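Local coordinates for m3DLH protein (Halieaceae bacterium, PDB 7JKA) that probably hydrolyses ester or lactone bonds as a dienelactone hydrolase family member of the alpha/beta-hydrolase clan, with phosphotriesterase activity also suggested for it, at residues Pro92-Leu97 with Phe131-Thr136; Gly194-Arg197 with Asp202-Phe205. All blocks are in the same frame, centred on the assembly; numbering follows the deposited sequence.

From the N terminus, after the first strands and helix 56-67 the chain reaches helix 90-98, and contact 1 closes when residues 131-136, the first of them 34 beyond Leu97, bring the start of helix 133-143 against it; helix 101-116 and strand 126-131 lie within this loop. Contact 2 opens only after contact 1 has closed; its segments are separated by only four residues, and it folds strand 203-208 back onto helix 186-198. The two are therefore in series, neither nested nor crossed. Their centres lie 21 Å apart and their nearest atoms about 8 Å, without touching. Contact 1 ties helix 90-98 to the turn after a central strand; contact 2 seats a helix beside the end strand 203-208.

Contact 1. Residues Pro92-Leu97 with Phe131-Thr136; sequences PRMEGL and FCFGGT
Phe133 holds CG anti to its backbone N (chi1 -178°), which carries its ring out from the first turn of helix 133-143 toward Met94 and Leu97. Met94 instead sets CG beside its own backbone N and bends at chi3 (49°), bringing the methyl end round to the Phe133 side chain. Met94 CG lies over one ring face, 4.1 Å from the Phe133 ring centroid and 20° off the normal, which meets the geometry of a CH-pi contact. Met94 CE reaches Phe133 CD1 at 3.7 Å, while Met94 SD is 5.0 Å from the Phe133 centroid, a Met-aromatic contact made at a slant to the ring. The two side chains run antiparallel alongside each other, with Met94 CB and CG near Phe133 CE1 and CD1 and Met94 CE folded back to CD1.

Leu97 comes from another quarter, near the ring plane. Its CD1 meets the edge at Phe133 CZ, 3.6 Å away, and the side chains cross at about a right angle. The same Leu97 CD1 lies 3.8 Å above the plane of the Arg93 guanidinium, over its centre. Replacing Phe133 with alanine would probably leave Met94 without the face it packs on and open a gap beside Leu97 CD1.

The contact is apolar and mostly buried. Trp104 of helix 101-116 meets the Phe133 ring with its plane nearly parallel and also touches Leu97, while Arg93 NH1 and NE hydrogen-bond to Leu77 O and His78 ND1. Cys132, the N-cap, sits in a strained turn between strand and helix, consistent with a nucleophile elbow in this family. Helix 90-98 thus packs, together with helix 101-116, against the helix start that follows strand 126-131.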
loop_
_atom_site.group_PDB
_atom_site.type_symbol
_atom_site.label_atom_id
_atom_site.label_comp_id
_atom_site.label_asym_id
_atom_site.label_seq_id
_atom_site.Cartn_x
_atom_site.Cartn_y
_atom_site.Cartn_z
ATOM N N PRO A 92 13.499 11.603 8.142
ATOM C CA PRO A 92 13.805 10.968 9.439
ATOM C C PRO A 92 12.825 9.875 9.828
ATOM O O PRO A 92 13.237 8.845 10.379
ATOM C CB PRO A 92 13.768 12.152 10.417
ATOM C CG PRO A 92 14.196 13.316 9.569
ATOM C CD PRO A 92 13.571 13.073 8.227
ATOM N N ARG A 93 11.530 10.072 9.562
ATOM C CA ARG A 93 10.544 9.046 9.882
ATOM C C ARG A 93 10.759 7.810 9.022
ATOM O O ARG A 93 10.809 6.695 9.540
ATOM C CB ARG A 93 9.133 9.606 9.697
ATOM C CG ARG A 93 8.009 8.584 9.870
ATOM C CD ARG A 93 7.941 8.057 11.296
ATOM N NE ARG A 93 6.829 7.118 11.495
ATOM C CZ ARG A 93 6.840 6.143 12.409
ATOM N NH1 ARG A 93 5.792 5.328 12.529
ATOM N NH2 ARG A 93 7.897 5.956 13.175
ATOM N N MET A 94 10.912 7.992 7.705
ATOM C CA MET A 94 11.128 6.847 6.830
ATOM C C MET A 94 12.412 6.123 7.184
ATOM O O MET A 94 12.435 4.894 7.263
ATOM C CB MET A 94 11.168 7.303 5.359
ATOM C CG MET A 94 9.858 7.952 4.923
ATOM S SD MET A 94 9.881 8.676 3.248
ATOM C CE MET A 94 10.581 7.362 2.252
ATOM N N GLU A 95 13.486 6.867 7.426
ATOM C CA GLU A 95 14.743 6.194 7.737
ATOM C C GLU A 95 14.670 5.487 9.079
ATOM O O GLU A 95 15.288 4.435 9.252
ATOM C CB GLU A 95 15.907 7.189 7.684
ATOM C CG GLU A 95 16.173 7.638 6.242
ATOM C CD GLU A 95 17.352 8.572 6.130
ATOM O OE1 GLU A 95 17.916 8.935 7.186
ATOM O OE2 GLU A 95 17.707 8.942 4.986
ATOM N N GLY A 96 13.909 6.025 10.036
ATOM C CA GLY A 96 13.759 5.321 11.293
ATOM C C GLY A 96 13.077 3.986 11.101
ATOM O O GLY A 96 13.421 3.000 11.749
ATOM N N LEU A 97 12.132 3.928 10.168
ATOM C CA LEU A 97 11.470 2.664 9.879
ATOM C C LEU A 97 12.357 1.742 9.045
ATOM O O LEU A 97 12.388 0.538 9.308
ATOM C CB LEU A 97 10.117 2.921 9.213
ATOM C CG LEU A 97 9.114 3.592 10.173
ATOM C CD1 LEU A 97 7.881 4.025 9.400
ATOM C CD2 LEU A 97 8.711 2.620 11.282
ATOM N N PHE A 131 0.986 3.495 -1.643
ATOM C CA PHE A 131 1.418 4.583 -2.500
ATOM C C PHE A 131 2.723 5.107 -1.930
ATOM O O PHE A 131 2.799 5.400 -0.743
ATOM C CB PHE A 131 0.333 5.668 -2.535
ATOM C CG PHE A 131 -0.963 5.156 -3.045
ATOM C CD1 PHE A 131 -1.852 4.501 -2.209
ATOM C CD2 PHE A 131 -1.233 5.227 -4.404
ATOM C CE1 PHE A 131 -3.037 3.974 -2.711
ATOM C CE2 PHE A 131 -2.415 4.707 -4.930
ATOM C CZ PHE A 131 -3.311 4.059 -4.079
ATOM N N CYS A 132 3.753 5.208 -2.767
ATOM C CA CYS A 132 5.091 5.683 -2.339
ATOM C C CYS A 132 5.552 4.853 -1.155
ATOM O O CYS A 132 5.557 3.617 -1.244
ATOM C CB CYS A 132 5.067 7.152 -2.041
ATOM S SG CYS A 132 4.636 7.982 -3.401
ATOM N N PHE A 133 5.930 5.486 -0.046
ATOM C CA PHE A 133 6.389 4.730 1.116
ATOM C C PHE A 133 5.342 3.734 1.600
ATOM O O PHE A 133 5.705 2.678 2.120
ATOM C CB PHE A 133 6.757 5.702 2.249
ATOM C CG PHE A 133 7.289 5.021 3.477
ATOM C CD1 PHE A 133 8.602 4.563 3.536
ATOM C CD2 PHE A 133 6.474 4.846 4.586
ATOM C CE1 PHE A 133 9.094 3.933 4.694
ATOM C CE2 PHE A 133 6.959 4.230 5.745
ATOM C CZ PHE A 133 8.264 3.770 5.792
ATOM N N GLY A 134 4.052 4.033 1.403
ATOM C CA GLY A 134 3.009 3.046 1.682
ATOM C C GLY A 134 3.129 1.778 0.861
ATOM O O GLY A 134 2.802 0.682 1.343
ATOM N N GLY A 135 3.593 1.894 -0.383
ATOM C CA GLY A 135 3.831 0.702 -1.179
ATOM C C GLY A 135 5.002 -0.088 -0.636
ATOM O O GLY A 135 4.957 -1.322 -0.577
ATOM N N THR A 136 6.079 0.612 -0.274
ATOM C CA THR A 136 7.199 -0.053 0.367
ATOM C C THR A 136 6.707 -0.796 1.603
ATOM O O THR A 136 7.113 -1.934 1.858
ATOM C CB THR A 136 8.260 0.985 0.740
ATOM O OG1 THR A 136 8.417 1.939 -0.330
ATOM C CG2 THR A 136 9.583 0.297 1.077
#

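Contact 2. Residues Gly194-Arg197 with Asp202-Phe205; sequences GEWR and DWQF
Trp196 CB sits over one face of the Trp203 indole, 3.4 Å from Trp203 CD1 and 3.7 Å from the centroid of the Trp203 five-membered ring. The line to that centroid is 21° off the ring normal, the evidence for a CH-pi contact. The two five-membered rings meet obliquely, centroids 5.7 Å apart and planes at 53°. At the edge of the Trp196 ring, in its plane, lies Trp203 CE3, 3.9 Å from Trp196 CE3; Trp203 CB approaches the same Trp196 CE3 at 3.8 Å. Arg197 adds an aliphatic contact, its CG lying 3.7 Å from Trp203 CZ2, on the exposed side of the pair.

Trp203 puts CG between its backbone N and carbonyl carbon (chi1 67°), consistent with an indole that lies back against the helix with a face turned to Trp196 CB. Phe205 CB, two residues along the strand, lies at the Trp203 edge in the plane of the ring.

Outside this pair, Met193 on the preceding turn of the helix touches both Trp203 and Phe205, and Val175 of strand 172-178 meets Trp196 and Phe205. Glu195, on the same helix, forms a salt bridge with Arg143 and accepts a bond from Glu161 N, tying the helix to other parts of the chain. Backbone hydrogen bonds between Gln204 and both Val173 and Val175 hold strand 203-208 parallel to strand 172-178 in the mixed sheet. Strand 172-178, helix 186-198 and strand 203-208 together make a beta-alpha-beta crossover, the repeating connection of the alpha/beta-hydrolase fold, and the tryptophan pair packs its helix against its second strand.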
loop_
_atom_site.group_PDB
_atom_site.type_symbol
_atom_site.label_atom_id
_atom_site.label_comp_id
_atom_site.label_asym_id
_atom_site.label_seq_id
_atom_site.Cartn_x
_atom_site.Cartn_y
_atom_site.Cartn_z
ATOM N N GLY A 194 15.376 -9.874 -8.341
ATOM C CA GLY A 194 16.186 -11.053 -8.078
ATOM C C GLY A 194 15.651 -11.894 -6.935
ATOM O O GLY A 194 15.694 -13.127 -6.990
ATOM N N GLU A 195 15.151 -11.240 -5.877
ATOM C CA GLU A 195 14.510 -11.955 -4.775
ATOM C C GLU A 195 13.309 -12.736 -5.270
ATOM O O GLU A 195 13.143 -13.924 -4.963
ATOM C CB GLU A 195 14.072 -10.966 -3.688
ATOM C CG GLU A 195 15.203 -10.171 -3.080
ATOM C CD GLU A 195 14.741 -8.971 -2.296
ATOM O OE1 GLU A 195 13.510 -8.750 -2.183
ATOM O OE2 GLU A 195 15.615 -8.232 -1.812
ATOM N N TRP A 196 12.467 -12.078 -6.062
ATOM C CA TRP A 196 11.225 -12.697 -6.481
ATOM C C TRP A 196 11.470 -13.791 -7.517
ATOM O O TRP A 196 10.736 -14.782 -7.534
ATOM C CB TRP A 196 10.276 -11.614 -7.006
ATOM C CG TRP A 196 9.969 -10.588 -5.932
ATOM C CD1 TRP A 196 10.136 -10.738 -4.571
ATOM C CD2 TRP A 196 9.467 -9.258 -6.132
ATOM N NE1 TRP A 196 9.760 -9.580 -3.928
ATOM C CE2 TRP A 196 9.340 -8.661 -4.855
ATOM C CE3 TRP A 196 9.110 -8.516 -7.274
ATOM C CZ2 TRP A 196 8.881 -7.352 -4.686
ATOM C CZ3 TRP A 196 8.637 -7.226 -7.110
ATOM C CH2 TRP A 196 8.511 -6.657 -5.822
ATOM N N ARG A 197 12.500 -13.643 -8.370
ATOM C CA ARG A 197 12.882 -14.720 -9.284
ATOM C C ARG A 197 13.396 -15.923 -8.506
ATOM O O ARG A 197 13.024 -17.066 -8.790
ATOM C CB ARG A 197 13.950 -14.229 -10.266
ATOM C CG ARG A 197 13.435 -13.239 -11.308
ATOM C CD ARG A 197 14.512 -12.852 -12.322
ATOM N NE ARG A 197 14.908 -13.994 -13.134
ATOM C CZ ARG A 197 15.657 -13.909 -14.230
ATOM N NH1 ARG A 197 16.092 -12.727 -14.645
ATOM N NH2 ARG A 197 15.970 -15.008 -14.910
ATOM N N ASP A 202 4.899 -15.173 -7.637
ATOM C CA ASP A 202 4.063 -14.725 -8.754
ATOM C C ASP A 202 4.098 -13.209 -8.735
ATOM O O ASP A 202 3.301 -12.573 -8.052
ATOM C CB ASP A 202 2.637 -15.226 -8.607
ATOM C CG ASP A 202 1.750 -14.806 -9.760
ATOM O OD1 ASP A 202 2.187 -13.994 -10.606
ATOM O OD2 ASP A 202 0.624 -15.307 -9.805
ATOM N N TRP A 203 5.030 -12.631 -9.487
ATOM C CA TRP A 203 5.299 -11.207 -9.480
ATOM C C TRP A 203 5.176 -10.635 -10.887
ATOM O O TRP A 203 5.393 -11.330 -11.900
ATOM C CB TRP A 203 6.698 -10.889 -8.894
ATOM C CG TRP A 203 7.875 -11.369 -9.720
ATOM C CD1 TRP A 203 8.429 -12.611 -9.711
ATOM C CD2 TRP A 203 8.653 -10.586 -10.638
ATOM N NE1 TRP A 203 9.505 -12.660 -10.587
ATOM C CE2 TRP A 203 9.673 -11.418 -11.141
ATOM C CE3 TRP A 203 8.599 -9.245 -11.058
ATOM C CZ2 TRP A 203 10.607 -10.979 -12.100
ATOM C CZ3 TRP A 203 9.547 -8.802 -12.002
ATOM C CH2 TRP A 203 10.543 -9.661 -12.488
ATOM N N GLN A 204 4.788 -9.361 -10.919
ATOM C CA GLN A 204 4.700 -8.571 -12.145
ATOM C C GLN A 204 5.240 -7.192 -11.824
ATOM O O GLN A 204 5.038 -6.682 -10.716
ATOM C CB GLN A 204 3.270 -8.427 -12.654
ATOM C CG GLN A 204 2.550 -9.714 -12.947
ATOM C CD GLN A 204 1.092 -9.455 -13.276
ATOM O OE1 GLN A 204 0.773 -8.856 -14.309
ATOM N NE2 GLN A 204 0.202 -9.849 -12.362
ATOM N N PHE A 205 5.956 -6.598 -12.776
ATOM C CA PHE A 205 6.546 -5.284 -12.547
ATOM C C PHE A 205 6.358 -4.507 -13.837
ATOM O O PHE A 205 6.868 -4.918 -14.875
ATOM C CB PHE A 205 8.021 -5.438 -12.177
ATOM C CG PHE A 205 8.705 -4.168 -11.725
ATOM C CD1 PHE A 205 8.847 -3.087 -12.573
ATOM C CD2 PHE A 205 9.262 -4.092 -10.455
ATOM C CE1 PHE A 205 9.505 -1.934 -12.164
ATOM C CE2 PHE A 205 9.920 -2.950 -10.042
ATOM C CZ PHE A 205 10.013 -1.861 -10.892
#